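Local structure of putative oxidoreductase (Gluconobacter oxydans, 3WJ7) at residues Gly26-Arg31 with Val218-Val223; Arg50-Glu55 with Arg188-Thr193; Val179-Pro184 with Glu225-Ala230. The protein probably acts as a nicotinamide-coenzyme-dependent oxidoreductase of the short-chain dehydrogenase/reductase family, perhaps acting on aldehydes. One frame throughout, in Å; residues are numbered along the deposited sequence.

Interaction 1 of 3, residues Gly26-Arg31 with Val218-Val223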
ATOM      1  N   GLY A  26      16.869   1.828 -21.446  1.00 32.75           N
ATOM      2  CA  GLY A  26      18.089   2.496 -21.054  1.00 35.61           C
ATOM      3  C   GLY A  26      19.279   2.015 -21.869  1.00 41.08           C
ATOM      4  O   GLY A  26      20.097   2.823 -22.394  1.00 36.46           O
ATOM      5  N   SER A  27      19.400   0.702 -22.025  1.00 40.63           N
ATOM      6  CA  SER A  27      20.587   0.284 -22.766  1.00 40.51           C
ATOM      7  C   SER A  27      20.453   0.525 -24.249  1.00 39.57           C
ATOM      8  O   SER A  27      21.445   0.789 -24.935  1.00 40.77           O
ATOM      9  CB  SER A  27      21.032  -1.138 -22.449  1.00 39.12           C
ATOM     10  OG  SER A  27      20.203  -2.057 -23.066  1.00 35.71           O
ATOM     11  N   ALA A  28      19.240   0.469 -24.767  1.00 36.06           N
ATOM     12  CA  ALA A  28      19.150   0.715 -26.180  1.00 34.53           C
ATOM     13  C   ALA A  28      19.401   2.209 -26.461  1.00 36.16           C
ATOM     14  O   ALA A  28      20.025   2.551 -27.464  1.00 36.79           O
ATOM     15  CB  ALA A  28      17.834   0.245 -26.732  1.00 33.46           C
ATOM     16  N   VAL A  29      18.961   3.073 -25.541  1.00 35.85           N
ATOM     17  CA  VAL A  29      19.215   4.489 -25.624  1.00 34.30           C
ATOM     18  C   VAL A  29      20.736   4.707 -25.582  1.00 36.90           C
ATOM     19  O   VAL A  29      21.296   5.462 -26.385  1.00 37.35           O
ATOM     20  CB  VAL A  29      18.464   5.257 -24.509  1.00 32.98           C
ATOM     21  CG1 VAL A  29      19.076   6.645 -24.265  1.00 33.96           C
ATOM     22  CG2 VAL A  29      17.023   5.443 -24.914  1.00 31.97           C
ATOM     23  N   ALA A  30      21.408   4.010 -24.671  1.00 36.80           N
ATOM     24  CA  ALA A  30      22.845   4.159 -24.524  1.00 38.37           C
ATOM     25  C   ALA A  30      23.578   3.842 -25.831  1.00 40.33           C
ATOM     26  O   ALA A  30      24.427   4.629 -26.248  1.00 40.91           O
ATOM     27  CB  ALA A  30      23.366   3.284 -23.404  1.00 36.84           C
ATOM     28  N   ARG A  31      23.242   2.714 -26.466  1.00 39.88           N
ATOM     29  CA  ARG A  31      23.901   2.284 -27.709  1.00 43.20           C
ATOM     30  C   ARG A  31      23.784   3.382 -28.766  1.00 43.31           C
ATOM     31  O   ARG A  31      24.768   3.722 -29.411  1.00 43.38           O
ATOM     32  CB  ARG A  31      23.337   0.951 -28.255  1.00 45.59           C
ATOM     33  CG  ARG A  31      23.765  -0.291 -27.474  1.00 48.37           C
ATOM     34  CD  ARG A  31      22.990  -1.554 -27.871  1.00 54.15           C
ATOM     35  NE  ARG A  31      22.717  -2.355 -26.667  1.00 66.36           N
ATOM     36  CZ  ARG A  31      21.506  -2.646 -26.157  1.00 65.25           C
ATOM     37  NH1 ARG A  31      20.377  -2.279 -26.752  1.00 59.83           N
ATOM     38  NH2 ARG A  31      21.428  -3.353 -25.037  1.00 64.68           N
ATOM     39  N   VAL A 218       5.939  -0.325 -30.209  1.00 34.81           N
ATOM     40  CA  VAL A 218       6.965   0.493 -30.779  1.00 36.23           C
ATOM     41  C   VAL A 218       8.256  -0.230 -30.652  1.00 36.52           C
ATOM     42  O   VAL A 218       8.543  -0.793 -29.609  1.00 38.86           O
ATOM     43  CB  VAL A 218       7.096   1.845 -30.046  1.00 39.62           C
ATOM     44  CG1 VAL A 218       7.369   1.652 -28.543  1.00 36.46           C
ATOM     45  CG2 VAL A 218       8.161   2.687 -30.713  1.00 35.96           C
ATOM     46  N   HIS A 219       9.039  -0.229 -31.722  1.00 38.52           N
ATOM     47  CA  HIS A 219      10.321  -0.886 -31.682  1.00 36.40           C
ATOM     48  C   HIS A 219      11.161  -0.173 -30.627  1.00 35.73           C
ATOM     49  O   HIS A 219      11.180   1.050 -30.579  1.00 36.42           O
ATOM     50  CB  HIS A 219      11.004  -0.843 -33.054  1.00 35.44           C
ATOM     51  CG  HIS A 219      12.047  -1.891 -33.224  1.00 33.01           C
ATOM     52  ND1 HIS A 219      13.213  -1.900 -32.485  1.00 33.40           N
ATOM     53  CD2 HIS A 219      12.081  -2.994 -34.007  1.00 31.12           C
ATOM     54  CE1 HIS A 219      13.915  -2.979 -32.797  1.00 33.84           C
ATOM     55  NE2 HIS A 219      13.255  -3.654 -33.723  1.00 33.04           N
ATOM     56  N   VAL A 220      11.821  -0.953 -29.779  1.00 35.81           N
ATOM     57  CA  VAL A 220      12.708  -0.448 -28.739  1.00 35.75           C
ATOM     58  C   VAL A 220      13.801   0.443 -29.319  1.00 37.18           C
ATOM     59  O   VAL A 220      14.178   1.457 -28.714  1.00 38.03           O
ATOM     60  CB  VAL A 220      13.316  -1.602 -27.894  1.00 35.24           C
ATOM     61  CG1 VAL A 220      14.407  -2.330 -28.656  1.00 35.71           C
ATOM     62  CG2 VAL A 220      13.904  -1.086 -26.596  1.00 34.64           C
ATOM     63  N   ASP A 221      14.299   0.081 -30.499  1.00 43.79           N
ATOM     64  CA  ASP A 221      15.359   0.884 -31.174  1.00 44.59           C
ATOM     65  C   ASP A 221      14.815   2.201 -31.708  1.00 41.67           C
ATOM     66  O   ASP A 221      15.542   3.158 -31.892  1.00 46.50           O
ATOM     67  CB  ASP A 221      16.054   0.066 -32.259  1.00 45.20           C
ATOM     68  CG  ASP A 221      16.954  -1.041 -31.665  1.00 47.61           C
ATOM     69  OD1 ASP A 221      17.533  -0.793 -30.598  1.00 50.94           O
ATOM     70  OD2 ASP A 221      17.090  -2.150 -32.246  1.00 47.90           O
ATOM     71  N   ASP A 222      13.514   2.253 -31.918  1.00 40.26           N
ATOM     72  CA  ASP A 222      12.893   3.467 -32.362  1.00 38.71           C
ATOM     73  C   ASP A 222      12.662   4.386 -31.211  1.00 38.31           C
ATOM     74  O   ASP A 222      12.813   5.584 -31.389  1.00 38.36           O
ATOM     75  CB  ASP A 222      11.599   3.187 -33.103  1.00 39.81           C
ATOM     76  CG  ASP A 222      11.854   2.632 -34.463  1.00 43.13           C
ATOM     77  OD1 ASP A 222      12.936   2.917 -35.013  1.00 46.19           O
ATOM     78  OD2 ASP A 222      11.018   1.870 -34.970  1.00 43.47           O
ATOM     79  N   VAL A 223      12.305   3.834 -30.044  1.00 35.32           N
ATOM     80  CA  VAL A 223      12.272   4.612 -28.822  1.00 33.93           C
ATOM     81  C   VAL A 223      13.630   5.262 -28.602  1.00 34.12           C
ATOM     82  O   VAL A 223      13.726   6.470 -28.313  1.00 31.18           O
ATOM     83  CB  VAL A 223      11.987   3.705 -27.615  1.00 34.94           C
ATOM     84  CG1 VAL A 223      12.196   4.443 -26.291  1.00 31.37           C
ATOM     85  CG2 VAL A 223      10.582   3.156 -27.716  1.00 37.18           C
TER
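Ala28, with its methyl group directed at the other segment, meets Val220 and Asp221 at the start of the helix that follows strand 214-219. The close-packed, buried part is apolar: Ala28 CB lies 4.2 Å from Val220 CG2, the branch set anti to the backbone N of Val220. Beyond this pair, Ala224 touches both Ala28 and Val29, while Phe24 packs on Val220, carrying the interface into the protein interior. Helix 24-35 is the first helix of the Rossmann fold, and Gly26 ends the TGxxGxxG signature from which it rises. The partner helix begins at His219, an N-cap residue whose ND1 accepts from Asp221 N over 3.0 Å (156°), with the donor almost exactly in the imidazole plane. The backbone carbonyl of His219 takes up Asp222 N and Val223 N, while NE2 bonds to Asp330 of helix 324-337, so both ring nitrogens are engaged, which fixes the rotation of the imidazole. The other flank is more polar and more open to solvent. Asp221 is partly exposed and brings OD1 to 4.0 Å from Ala28 CB; the loose element is Arg31, whose NH1 stops 5.0 Å from Asp221 OD1, close enough perhaps for electrostatic attraction without a salt bridge.

Interaction 2 of 3, residues Arg50-Glu55 with Arg188-Thr193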
ATOM      1  N   ARG A  50      25.756  -5.678 -14.848  1.00 85.77           N
ATOM      2  CA  ARG A  50      26.416  -5.028 -15.988  1.00 88.02           C
ATOM      3  C   ARG A  50      26.531  -5.851 -17.279  1.00 97.79           C
ATOM      4  O   ARG A  50      27.505  -5.709 -18.023  1.00105.14           O
ATOM      5  CB  ARG A  50      27.799  -4.553 -15.543  1.00 86.74           C
ATOM      6  CG  ARG A  50      27.709  -3.386 -14.577  1.00 88.17           C
ATOM      7  CD  ARG A  50      28.596  -3.517 -13.354  1.00 80.61           C
ATOM      8  NE  ARG A  50      27.843  -3.012 -12.205  1.00 88.47           N
ATOM      9  CZ  ARG A  50      28.350  -2.325 -11.177  1.00 89.93           C
ATOM     10  NH1 ARG A  50      29.646  -2.030 -11.111  1.00 85.38           N
ATOM     11  NH2 ARG A  50      27.545  -1.918 -10.202  1.00 86.99           N
ATOM     12  N   SER A  51      25.520  -6.670 -17.562  1.00 98.92           N
ATOM     13  CA  SER A  51      25.597  -7.649 -18.641  1.00 96.07           C
ATOM     14  C   SER A  51      25.418  -7.106 -20.058  1.00 97.96           C
ATOM     15  O   SER A  51      26.194  -7.452 -20.943  1.00 96.94           O
ATOM     16  CB  SER A  51      24.633  -8.807 -18.393  1.00 94.19           C
ATOM     17  OG  SER A  51      25.285  -9.808 -17.648  1.00 85.85           O
ATOM     18  N   ASN A  52      24.384  -6.306 -20.300  1.00 99.21           N
ATOM     19  CA  ASN A  52      24.253  -5.664 -21.623  1.00101.41           C
ATOM     20  C   ASN A  52      24.930  -4.271 -21.620  1.00102.10           C
ATOM     21  O   ASN A  52      24.549  -3.334 -22.354  1.00 89.53           O
ATOM     22  CB  ASN A  52      22.796  -5.668 -22.132  1.00 95.33           C
ATOM     23  CG  ASN A  52      21.815  -5.039 -21.152  1.00 94.25           C
ATOM     24  OD1 ASN A  52      22.179  -4.635 -20.043  1.00 90.34           O
ATOM     25  ND2 ASN A  52      20.560  -4.944 -21.569  1.00 92.21           N
ATOM     26  N   ILE A  53      25.960  -4.186 -20.776  1.00102.73           N
ATOM     27  CA  ILE A  53      26.722  -2.974 -20.529  1.00102.82           C
ATOM     28  C   ILE A  53      28.129  -3.074 -21.098  1.00104.24           C
ATOM     29  O   ILE A  53      28.489  -2.254 -21.927  1.00113.32           O
ATOM     30  CB  ILE A  53      26.822  -2.661 -19.016  1.00 99.37           C
ATOM     31  CG1 ILE A  53      25.683  -1.765 -18.572  1.00 82.06           C
ATOM     32  CG2 ILE A  53      28.145  -1.972 -18.665  1.00107.60           C
ATOM     33  CD1 ILE A  53      25.959  -1.170 -17.212  1.00 76.70           C
ATOM     34  N   ALA A  54      28.920  -4.058 -20.653  1.00105.86           N
ATOM     35  CA  ALA A  54      30.368  -4.076 -20.945  1.00105.31           C
ATOM     36  C   ALA A  54      30.676  -3.745 -22.411  1.00101.02           C
ATOM     37  O   ALA A  54      31.716  -3.170 -22.713  1.00103.15           O
ATOM     38  CB  ALA A  54      31.006  -5.390 -20.516  1.00103.97           C
ATOM     39  N   GLU A  55      29.738  -4.082 -23.298  1.00100.02           N
ATOM     40  CA  GLU A  55      29.678  -3.589 -24.687  1.00101.47           C
ATOM     41  C   GLU A  55      30.055  -2.120 -24.903  1.00 95.06           C
ATOM     42  O   GLU A  55      30.600  -1.766 -25.941  1.00 99.04           O
ATOM     43  CB  GLU A  55      28.267  -3.785 -25.241  1.00105.83           C
ATOM     44  CG  GLU A  55      28.177  -4.747 -26.405  1.00109.33           C
ATOM     45  CD  GLU A  55      26.767  -4.847 -26.944  1.00113.29           C
ATOM     46  OE1 GLU A  55      26.004  -3.855 -26.826  1.00115.80           O
ATOM     47  OE2 GLU A  55      26.424  -5.920 -27.483  1.00107.08           O
ATOM     48  N   ARG A 188      16.766  -8.335 -27.431  1.00 49.70           N
ATOM     49  CA  ARG A 188      17.448  -8.088 -26.152  1.00 49.84           C
ATOM     50  C   ARG A 188      16.484  -7.867 -24.991  1.00 47.28           C
ATOM     51  O   ARG A 188      16.751  -7.064 -24.098  1.00 48.38           O
ATOM     52  CB  ARG A 188      18.368  -6.889 -26.243  1.00 49.96           C
ATOM     53  CG  ARG A 188      19.526  -7.058 -27.156  1.00 53.45           C
ATOM     54  CD  ARG A 188      20.671  -6.500 -26.377  1.00 67.03           C
ATOM     55  NE  ARG A 188      21.817  -6.269 -27.234  1.00 87.02           N
ATOM     56  CZ  ARG A 188      23.057  -6.164 -26.779  1.00 92.00           C
ATOM     57  NH1 ARG A 188      23.301  -6.277 -25.469  1.00 90.51           N
ATOM     58  NH2 ARG A 188      24.042  -5.948 -27.636  1.00 96.30           N
ATOM     59  N   ASP A 189      15.378  -8.589 -24.989  1.00 44.12           N
ATOM     60  CA  ASP A 189      14.418  -8.416 -23.945  1.00 45.20           C
ATOM     61  C   ASP A 189      14.704  -9.475 -22.884  1.00 48.35           C
ATOM     62  O   ASP A 189      14.039 -10.503 -22.794  1.00 48.37           O
ATOM     63  CB  ASP A 189      12.997  -8.457 -24.479  1.00 42.99           C
ATOM     64  CG  ASP A 189      12.018  -7.901 -23.490  1.00 45.26           C
ATOM     65  OD1 ASP A 189      12.493  -7.530 -22.386  1.00 50.00           O
ATOM     66  OD2 ASP A 189      10.795  -7.835 -23.795  1.00 42.33           O
ATOM     67  N   ILE A 190      15.706  -9.152 -22.076  1.00 49.66           N
ATOM     68  CA  ILE A 190      16.445 -10.080 -21.246  1.00 48.67           C
ATOM     69  C   ILE A 190      15.644 -10.597 -20.054  1.00 49.51           C
ATOM     70  O   ILE A 190      15.603 -11.797 -19.804  1.00 45.91           O
ATOM     71  CB  ILE A 190      17.754  -9.390 -20.837  1.00 51.40           C
ATOM     72  CG1 ILE A 190      18.696  -9.402 -22.060  1.00 52.07           C
ATOM     73  CG2 ILE A 190      18.331  -9.995 -19.556  1.00 49.62           C
ATOM     74  CD1 ILE A 190      19.828  -8.405 -22.028  1.00 54.76           C
ATOM     75  N   LYS A 191      14.981  -9.694 -19.343  1.00 50.35           N
ATOM     76  CA  LYS A 191      14.208 -10.072 -18.178  1.00 53.93           C
ATOM     77  C   LYS A 191      12.962 -10.873 -18.526  1.00 58.25           C
ATOM     78  O   LYS A 191      12.522 -11.723 -17.721  1.00 58.89           O
ATOM     79  CB  LYS A 191      13.753  -8.807 -17.437  1.00 53.75           C
ATOM     80  CG  LYS A 191      12.887  -9.106 -16.226  1.00 60.68           C
ATOM     81  CD  LYS A 191      12.240  -7.862 -15.662  1.00 75.83           C
ATOM     82  CE  LYS A 191      11.043  -8.234 -14.803  1.00 78.04           C
ATOM     83  NZ  LYS A 191      11.214  -7.621 -13.456  1.00 82.75           N
ATOM     84  N   PRO A 192      12.522 -10.746 -19.789  1.00 60.14           N
ATOM     85  CA  PRO A 192      11.393 -10.194 -20.528  1.00 53.34           C
ATOM     86  C   PRO A 192      10.603  -9.220 -19.688  1.00 49.20           C
ATOM     87  O   PRO A 192      10.145  -9.564 -18.602  1.00 51.97           O
ATOM     88  CB  PRO A 192      10.533 -11.431 -20.857  1.00 58.27           C
ATOM     89  CG  PRO A 192      10.964 -12.463 -19.872  1.00 55.72           C
ATOM     90  CD  PRO A 192      12.456 -12.213 -19.938  1.00 65.66           C
ATOM     91  N   THR A 193      10.462  -8.003 -20.191  1.00 44.84           N
ATOM     92  CA  THR A 193       9.303  -7.138 -19.885  1.00 46.36           C
ATOM     93  C   THR A 193       7.993  -7.955 -19.914  1.00 42.39           C
ATOM     94  O   THR A 193       7.957  -9.047 -20.486  1.00 42.49           O
ATOM     95  CB  THR A 193       9.124  -6.091 -21.018  1.00 47.27           C
ATOM     96  OG1 THR A 193       8.776  -6.774 -22.247  1.00 48.36           O
ATOM     97  CG2 THR A 193      10.382  -5.291 -21.225  1.00 40.31           C
TER
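Glu55 and Arg188 provide the ionic element of this contact, reaching for one another from opposite directions. Arg188 NH2 donates to Glu55 OE2 in a salt bridge whose N-H...O angle is 153°; the modelled separation of 2.4 Å between these two atoms is doubtful at this resolution. The carboxylate comes to the edge of the guanidinium group, near its plane, but the two flat groups are turned 78° apart, so this is not a coplanar, two-pronged pairing. Arg31 of helix 24-35 makes a second, long and weak ion pair with Glu55, which places two arginines around one carboxylate.

The van der Waals contacts centre on Asn52. Its CB lies 3.4 Å from Arg188 NH1, also at the guanidinium edge, and its amide ND2 is 3.6 Å from Ile190 CD1. With CG placed between the backbone N and the carbonyl carbon (chi1 55°), the amide is swung across the end of the isoleucine. Trp334 of helix 324-337 packs against both Arg188 and Ile190. Both loops follow the carboxyl ends of strands in the Rossmann sheet, 39-44 and 176-185; in relatives of this family the loop after the strand equivalent to 39-44, the second of the sheet in chain order, borders the adenosine end of the coenzyme site, and here it probably does the same.

Hydrogen bonds internal to 188-193 shape that loop. Asp189, at the centre of an inverse gamma turn, accepts from Thr193 N at OD1 (3.0 Å) and from Thr193 OG1 at OD2 (2.8 Å), the latter through its syn lone pair. Thr193 is in turn the N-cap of helix 194-203, with OG1 bonded to Gly196 N.

Interaction 3 of 3, residues Val179-Pro184 with Glu225-Ala230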
ATOM      1  N   VAL A 179       9.873  12.882 -23.174  1.00 34.23           N
ATOM      2  CA  VAL A 179       9.594  11.856 -24.132  1.00 32.05           C
ATOM      3  C   VAL A 179       8.633  10.843 -23.433  1.00 34.81           C
ATOM      4  O   VAL A 179       8.755  10.564 -22.226  1.00 38.11           O
ATOM      5  CB  VAL A 179      10.989  11.351 -24.520  1.00 32.38           C
ATOM      6  CG1 VAL A 179      11.167   9.856 -24.499  1.00 30.60           C
ATOM      7  CG2 VAL A 179      11.502  12.047 -25.796  1.00 33.64           C
ATOM      8  N   ASN A 180       7.645  10.359 -24.171  1.00 35.65           N
ATOM      9  CA  ASN A 180       6.637   9.419 -23.714  1.00 35.08           C
ATOM     10  C   ASN A 180       6.596   8.199 -24.674  1.00 35.70           C
ATOM     11  O   ASN A 180       5.802   8.152 -25.606  1.00 36.57           O
ATOM     12  CB  ASN A 180       5.263  10.099 -23.697  1.00 38.65           C
ATOM     13  CG  ASN A 180       5.212  11.354 -22.816  1.00 42.30           C
ATOM     14  OD1 ASN A 180       4.686  11.313 -21.690  1.00 44.87           O
ATOM     15  ND2 ASN A 180       5.723  12.475 -23.324  1.00 38.41           N
ATOM     16  N   PRO A 181       7.467   7.212 -24.471  1.00 36.60           N
ATOM     17  CA  PRO A 181       7.410   5.971 -25.251  1.00 38.57           C
ATOM     18  C   PRO A 181       6.101   5.205 -25.005  1.00 37.81           C
ATOM     19  O   PRO A 181       5.529   5.315 -23.930  1.00 36.20           O
ATOM     20  CB  PRO A 181       8.539   5.133 -24.669  1.00 40.44           C
ATOM     21  CG  PRO A 181       9.363   6.058 -23.825  1.00 41.14           C
ATOM     22  CD  PRO A 181       8.457   7.152 -23.387  1.00 39.29           C
ATOM     23  N   SER A 182       5.617   4.483 -26.012  1.00 37.61           N
ATOM     24  CA  SER A 182       4.490   3.588 -25.837  1.00 36.01           C
ATOM     25  C   SER A 182       5.060   2.280 -25.284  1.00 35.11           C
ATOM     26  O   SER A 182       5.934   2.298 -24.423  1.00 40.42           O
ATOM     27  CB  SER A 182       3.754   3.364 -27.166  1.00 36.93           C
ATOM     28  OG  SER A 182       4.607   2.788 -28.157  1.00 39.82           O
ATOM     29  N   THR A 183       4.612   1.141 -25.777  1.00 32.74           N
ATOM     30  CA  THR A 183       5.102  -0.104 -25.230  1.00 30.85           C
ATOM     31  C   THR A 183       6.142  -0.793 -26.107  1.00 31.32           C
ATOM     32  O   THR A 183       5.836  -1.290 -27.169  1.00 31.03           O
ATOM     33  CB  THR A 183       3.973  -1.014 -24.645  1.00 32.22           C
ATOM     34  OG1 THR A 183       4.149  -2.393 -25.032  1.00 33.18           O
ATOM     35  CG2 THR A 183       2.593  -0.512 -24.944  1.00 28.63           C
ATOM     36  N   PRO A 184       7.411  -0.767 -25.666  1.00 33.39           N
ATOM     37  CA  PRO A 184       8.496  -1.145 -26.562  1.00 30.95           C
ATOM     38  C   PRO A 184       8.690  -2.637 -26.618  1.00 32.56           C
ATOM     39  O   PRO A 184       8.673  -3.287 -25.608  1.00 30.61           O
ATOM     40  CB  PRO A 184       9.702  -0.535 -25.911  1.00 33.06           C
ATOM     41  CG  PRO A 184       9.378  -0.551 -24.438  1.00 33.42           C
ATOM     42  CD  PRO A 184       7.899  -0.303 -24.346  1.00 31.95           C
ATOM     43  N   GLU A 225      16.146   5.844 -30.668  1.00 45.15           N
ATOM     44  CA  GLU A 225      16.534   6.824 -31.651  1.00 45.93           C
ATOM     45  C   GLU A 225      15.771   8.105 -31.317  1.00 44.56           C
ATOM     46  O   GLU A 225      16.348   9.215 -31.306  1.00 48.67           O
ATOM     47  CB  GLU A 225      16.214   6.284 -33.063  1.00 48.77           C
ATOM     48  CG  GLU A 225      16.199   7.309 -34.206  1.00 56.66           C
ATOM     49  CD  GLU A 225      17.555   7.962 -34.569  1.00 55.62           C
ATOM     50  OE1 GLU A 225      18.649   7.502 -34.123  1.00 51.36           O
ATOM     51  OE2 GLU A 225      17.505   8.956 -35.339  1.00 57.39           O
ATOM     52  N   GLY A 226      14.484   7.953 -31.025  1.00 38.08           N
ATOM     53  CA  GLY A 226      13.646   9.103 -30.700  1.00 37.41           C
ATOM     54  C   GLY A 226      14.178   9.927 -29.530  1.00 37.92           C
ATOM     55  O   GLY A 226      13.988  11.141 -29.499  1.00 37.56           O
ATOM     56  N   HIS A 227      14.854   9.290 -28.568  1.00 37.70           N
ATOM     57  CA  HIS A 227      15.503  10.047 -27.505  1.00 38.39           C
ATOM     58  C   HIS A 227      16.606  10.933 -28.089  1.00 39.14           C
ATOM     59  O   HIS A 227      16.784  12.073 -27.665  1.00 37.24           O
ATOM     60  CB  HIS A 227      16.136   9.128 -26.460  1.00 41.15           C
ATOM     61  CG  HIS A 227      15.165   8.470 -25.536  1.00 40.50           C
ATOM     62  ND1 HIS A 227      15.133   8.736 -24.182  1.00 42.93           N
ATOM     63  CD2 HIS A 227      14.240   7.509 -25.750  1.00 38.95           C
ATOM     64  CE1 HIS A 227      14.200   7.995 -23.610  1.00 37.05           C
ATOM     65  NE2 HIS A 227      13.642   7.245 -24.541  1.00 36.01           N
ATOM     66  N   ALA A 228      17.362  10.409 -29.054  1.00 39.66           N
ATOM     67  CA  ALA A 228      18.475  11.180 -29.598  1.00 38.00           C
ATOM     68  C   ALA A 228      17.935  12.394 -30.331  1.00 39.47           C
ATOM     69  O   ALA A 228      18.453  13.516 -30.187  1.00 36.95           O
ATOM     70  CB  ALA A 228      19.360  10.318 -30.491  1.00 37.74           C
ATOM     71  N   LEU A 229      16.854  12.161 -31.083  1.00 42.25           N
ATOM     72  CA  LEU A 229      16.157  13.227 -31.842  1.00 41.32           C
ATOM     73  C   LEU A 229      15.590  14.286 -30.947  1.00 40.09           C
ATOM     74  O   LEU A 229      15.512  15.434 -31.354  1.00 42.44           O
ATOM     75  CB  LEU A 229      15.014  12.638 -32.680  1.00 41.44           C
ATOM     76  CG  LEU A 229      15.516  11.618 -33.706  1.00 43.26           C
ATOM     77  CD1 LEU A 229      14.373  10.868 -34.397  1.00 40.90           C
ATOM     78  CD2 LEU A 229      16.451  12.340 -34.671  1.00 37.41           C
ATOM     79  N   ALA A 230      15.159  13.908 -29.735  1.00 39.23           N
ATOM     80  CA  ALA A 230      14.639  14.918 -28.806  1.00 39.16           C
ATOM     81  C   ALA A 230      15.758  15.787 -28.262  1.00 39.94           C
ATOM     82  O   ALA A 230      15.545  16.983 -28.063  1.00 39.19           O
ATOM     83  CB  ALA A 230      13.857  14.308 -27.679  1.00 40.28           C
TER
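Val179 packing on His227 and Ala230 is a buried helix-on-sheet contact, in which helix 220-233 lies against strand 176-185 of the Rossmann core. The geometry is that of a covering helix in an alpha/beta fold: the axes of strand 179-181 and helix 225-230 approach to 9.7 Å and run almost antiparallel, at 167°. The helix follows directly from strand 214-219, which is parallel to strand 176-185 and its neighbour in the sheet, and so it returns across the sheet face beside the strand that brought it there.

The two methyl branches of Val179 divide the work. CG1 sits over one face of the His227 imidazole, 3.8 Å from the ring centroid and 21° off the ring normal, a CH-pi contact displaced somewhat toward the rim. CG2 reaches one turn further along the helix, to Ala230 CB at 3.8 Å. The histidine ring is carried to the strand by its first torsion, which sets CG anti to the carbonyl carbon (chi1 -75°). Pro181, two residues along the same strand, approaches the ring obliquely with CG. Ile122 and Cys124 of strand 120-124, Leu242 of strand 239-248 and Val29 of helix 24-35 also touch His227, placing it between several elements of the fold. A mercury ion lies about 4 Å from the side chain of Pro181.

Across the contact no hydrogen bond or salt bridge is formed. Adhesion therefore rests on burial, on the close fit of methyl groups and on the polarisable face of an aromatic ring, which implies that toward residues 179-184 His227 probably acts through its ring face, as a packing surface.

In the fold
Interactions 1 and 3 lie in the buried core and share helix 220-233: the first joins its opening turn to helix 24-35, the second sets its middle on strand 176-185. Their centres are 8 Å apart, and a probable hydrogen bond from Val218 N to Thr183 O links them. Both rest mainly on small apolar groups, with a carboxylate at the edge of interaction 1 and an aromatic face in interaction 3. Interaction 2 is nearer the surface, between two irregular loops. It meets interaction 1 through an adjoining flank of helix 24-35, where Ser27 touches Asn52 and the like charges of Arg31 and Arg188 come close around Glu55. The charged pairing thus lies in the more exposed contact.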